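PDB 2A28: protein BZZ1 from Saccharomyces cerevisiae, which acts in endocytosis and vacuolar trafficking and works with type I myosins to restore actin polarity after salt stress, here represented by its second SH3 domain. Local coordinates for residues I17-G22 with G46-S51. Residues are numbered along the deposited sequence; the frame is centred on the assembly and turned at random.
Sequences ISIDPG and GLFPTS
I17 and L47 join the two segments through one backbone hydrogen bond, from I17 N to L47 O at 2.9 Å, and the rest is van der Waals packing, chiefly of aliphatic branches on F48 and the G46 backbone. The bond is nearly straight at the hydrogen (163°), although the donor stands 31° off the carbonyl plane of L47. A second backbone bond links L47 to D15, so the chain entering 17-22 runs close beside strand 44-49, one of the two outermost strands of its sheet.

The apolar part shows how two isoleucines and one phenylalanine share a small core. I17 lays its CG2 methyl against the backbone of G46, 3.5 Å from G46 N. At G46 a beta-carbon would collide with this methyl, so the close fit depends on glycine. The longer branch of I17, with CG1 between the backbone N and the carbonyl carbon (chi1 56°), carries CD1 to within 4.2 Å of F48 CD2. I19 crosses F48 at about a right angle; its CG2 lies 4.1 Å from F48 CB, while its CD1 meets F48 CD1, also at 4.1 Å. Both isoleucine CD1 atoms approach the ring obliquely. I25, on strand 24-27, also touches I19 and F48, which brings a second strand into the same core.

Cutting I17 back to alanine removes both branches and would probably open a gap beside G46 and leave the CD2 side of the F48 ring less firmly packed.

The contact thus ties the RT loop of the SH3 fold, between strands 2-4 and 24-27, to the last strand. A single hydrogen bond between the two segments sets I17 beside L47, whereas I17 O is buried with no partner, probably at some energetic cost; cohesion therefore probably owes much to the packing of I17 and I19 on F48 and G46.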
ATOM      1  N   ILE A  17       5.243   2.828  -2.965  1.00  7.39           N
ATOM      2  CA  ILE A  17       4.636   4.098  -2.567  1.00  8.70           C
ATOM      3  C   ILE A  17       4.723   4.248  -1.052  1.00  7.45           C
ATOM      4  O   ILE A  17       4.639   3.309  -0.284  1.00  8.65           O
ATOM      5  CB  ILE A  17       3.189   4.279  -3.044  1.00 10.50           C
ATOM      6  CG1 ILE A  17       2.273   3.147  -2.585  1.00 10.07           C
ATOM      7  CG2 ILE A  17       3.092   4.526  -4.562  1.00 13.81           C
ATOM      8  CD1 ILE A  17       0.819   3.459  -2.738  1.00 10.80           C
ATOM      9  N   SER A  18       4.915   5.485  -0.656  1.00  7.58           N
ATOM     10  CA  SER A  18       4.813   5.838   0.781  1.00  6.66           C
ATOM     11  C   SER A  18       3.354   5.884   1.204  1.00  6.64           C
ATOM     12  O   SER A  18       2.520   6.412   0.528  1.00  6.94           O
ATOM     13  CB  SER A  18       5.515   7.168   1.059  1.00  6.93           C
ATOM     14  OG  SER A  18       6.919   7.049   0.751  1.00  8.59           O
ATOM     15  N   ILE A  19       3.050   5.317   2.360  1.00  5.50           N
ATOM     16  CA  ILE A  19       1.725   5.365   2.999  1.00  6.47           C
ATOM     17  C   ILE A  19       1.882   5.899   4.396  1.00  6.36           C
ATOM     18  O   ILE A  19       2.913   5.765   5.028  1.00  6.86           O
ATOM     19  CB  ILE A  19       1.063   3.992   2.942  1.00  6.08           C
ATOM     20  CG1 ILE A  19       1.822   2.929   3.733  1.00  7.65           C
ATOM     21  CG2 ILE A  19       0.913   3.609   1.492  1.00  8.02           C
ATOM     22  CD1 ILE A  19       1.083   1.636   3.929  1.00  7.87           C
ATOM     23  N   ASP A  20       0.763   6.502   4.854  1.00  5.43           N
ATOM     24  CA  ASP A  20       0.668   7.100   6.181  1.00  6.76           C
ATOM     25  C   ASP A  20      -0.603   6.578   6.827  1.00  6.22           C
ATOM     26  O   ASP A  20      -1.589   6.298   6.155  1.00  6.76           O
ATOM     27  CB  ASP A  20       0.580   8.628   6.130  1.00  8.37           C
ATOM     28  CG  ASP A  20       1.761   9.229   5.396  1.00 10.37           C
ATOM     29  OD1 ASP A  20       2.866   9.213   6.003  1.00 11.14           O
ATOM     30  OD2 ASP A  20       1.683   9.703   4.238  1.00 15.54           O
ATOM     31  N   PRO A  21      -0.568   6.464   8.160  1.00  6.63           N
ATOM     32  CA  PRO A  21      -1.796   6.080   8.883  1.00  6.07           C
ATOM     33  C   PRO A  21      -3.020   6.842   8.433  1.00  7.09           C
ATOM     34  O   PRO A  21      -2.941   8.082   8.254  1.00  7.62           O
ATOM     35  CB  PRO A  21      -1.443   6.397  10.328  1.00  7.61           C
ATOM     36  CG  PRO A  21       0.022   6.091  10.389  1.00  8.33           C
ATOM     37  CD  PRO A  21       0.561   6.688   9.079  1.00  8.24           C
ATOM     38  N   GLY A  22      -4.098   6.142   8.176  1.00  7.44           N
ATOM     39  CA  GLY A  22      -5.359   6.706   7.756  1.00  6.96           C
ATOM     40  C   GLY A  22      -5.531   6.723   6.248  1.00  7.20           C
ATOM     41  O   GLY A  22      -6.684   6.947   5.813  1.00  8.50           O
ATOM     42  N   GLY A  46       1.421   2.120  -6.444  1.00  7.62           N
ATOM     43  CA  GLY A  46       2.610   1.325  -6.291  1.00  7.19           C
ATOM     44  C   GLY A  46       2.444   0.290  -5.236  1.00  6.22           C
ATOM     45  O   GLY A  46       1.337  -0.022  -4.731  1.00  6.06           O
ATOM     46  N   LEU A  47       3.539  -0.357  -4.895  1.00  5.66           N
ATOM     47  CA  LEU A  47       3.612  -1.395  -3.914  1.00  5.74           C
ATOM     48  C   LEU A  47       3.797  -0.825  -2.493  1.00  5.63           C
ATOM     49  O   LEU A  47       4.572   0.066  -2.249  1.00  6.57           O
ATOM     50  CB  LEU A  47       4.821  -2.325  -4.152  1.00  6.90           C
ATOM     51  CG  LEU A  47       4.844  -3.052  -5.491  1.00  7.21           C
ATOM     52  CD1 LEU A  47       6.167  -3.750  -5.706  1.00 10.25           C
ATOM     53  CD2 LEU A  47       3.712  -4.070  -5.553  1.00 10.51           C
ATOM     54  N   PHE A  48       3.102  -1.468  -1.553  1.00  5.56           N
ATOM     55  CA  PHE A  48       3.253  -1.098  -0.139  1.00  6.94           C
ATOM     56  C   PHE A  48       3.103  -2.362   0.700  1.00  5.71           C
ATOM     57  O   PHE A  48       2.513  -3.361   0.256  1.00  5.62           O
ATOM     58  CB  PHE A  48       2.192  -0.061   0.315  1.00  7.44           C
ATOM     59  CG  PHE A  48       0.790  -0.514   0.065  1.00  7.83           C
ATOM     60  CD1 PHE A  48       0.046  -1.122   1.072  1.00  7.06           C
ATOM     61  CD2 PHE A  48       0.173  -0.363  -1.147  1.00  9.34           C
ATOM     62  CE1 PHE A  48      -1.212  -1.590   0.863  1.00  7.06           C
ATOM     63  CE2 PHE A  48      -1.080  -0.803  -1.389  1.00  8.87           C
ATOM     64  CZ  PHE A  48      -1.817  -1.392  -0.372  1.00  7.90           C
ATOM     65  N   PRO A  49       3.605  -2.350   1.939  1.00  6.29           N
ATOM     66  CA  PRO A  49       3.518  -3.570   2.742  1.00  6.38           C
ATOM     67  C   PRO A  49       2.116  -3.831   3.266  1.00  6.13           C
ATOM     68  O   PRO A  49       1.527  -3.029   3.991  1.00  6.11           O
ATOM     69  CB  PRO A  49       4.513  -3.351   3.882  1.00  8.59           C
ATOM     70  CG  PRO A  49       5.335  -2.163   3.491  1.00 13.78           C
ATOM     71  CD  PRO A  49       4.461  -1.349   2.574  1.00  8.13           C
ATOM     72  N   THR A  50       1.579  -5.003   2.957  1.00  5.89           N
ATOM     73  CA  THR A  50       0.241  -5.380   3.345  1.00  6.56           C
ATOM     74  C   THR A  50       0.008  -5.283   4.838  1.00  6.83           C
ATOM     75  O   THR A  50      -1.040  -4.858   5.314  1.00  6.15           O
ATOM     76  CB  THR A  50      -0.011  -6.840   2.892  1.00  6.92           C
ATOM     77  OG1 THR A  50       0.385  -6.897   1.527  1.00  7.00           O
ATOM     78  CG2 THR A  50      -1.429  -7.302   3.057  1.00  9.81           C
ATOM     79  N   SER A  51       0.985  -5.733   5.613  1.00  6.40           N
ATOM     80  CA  SER A  51       0.925  -5.840   7.044  1.00  7.61           C
ATOM     81  C   SER A  51       0.963  -4.486   7.756  1.00  7.22           C
ATOM     82  O   SER A  51       0.741  -4.408   8.949  1.00  9.02           O
ATOM     83  CB  SER A  51       2.085  -6.712   7.548  1.00  7.43           C
ATOM     84  OG  SER A  51       3.372  -6.059   7.330  1.00  9.30           O
TER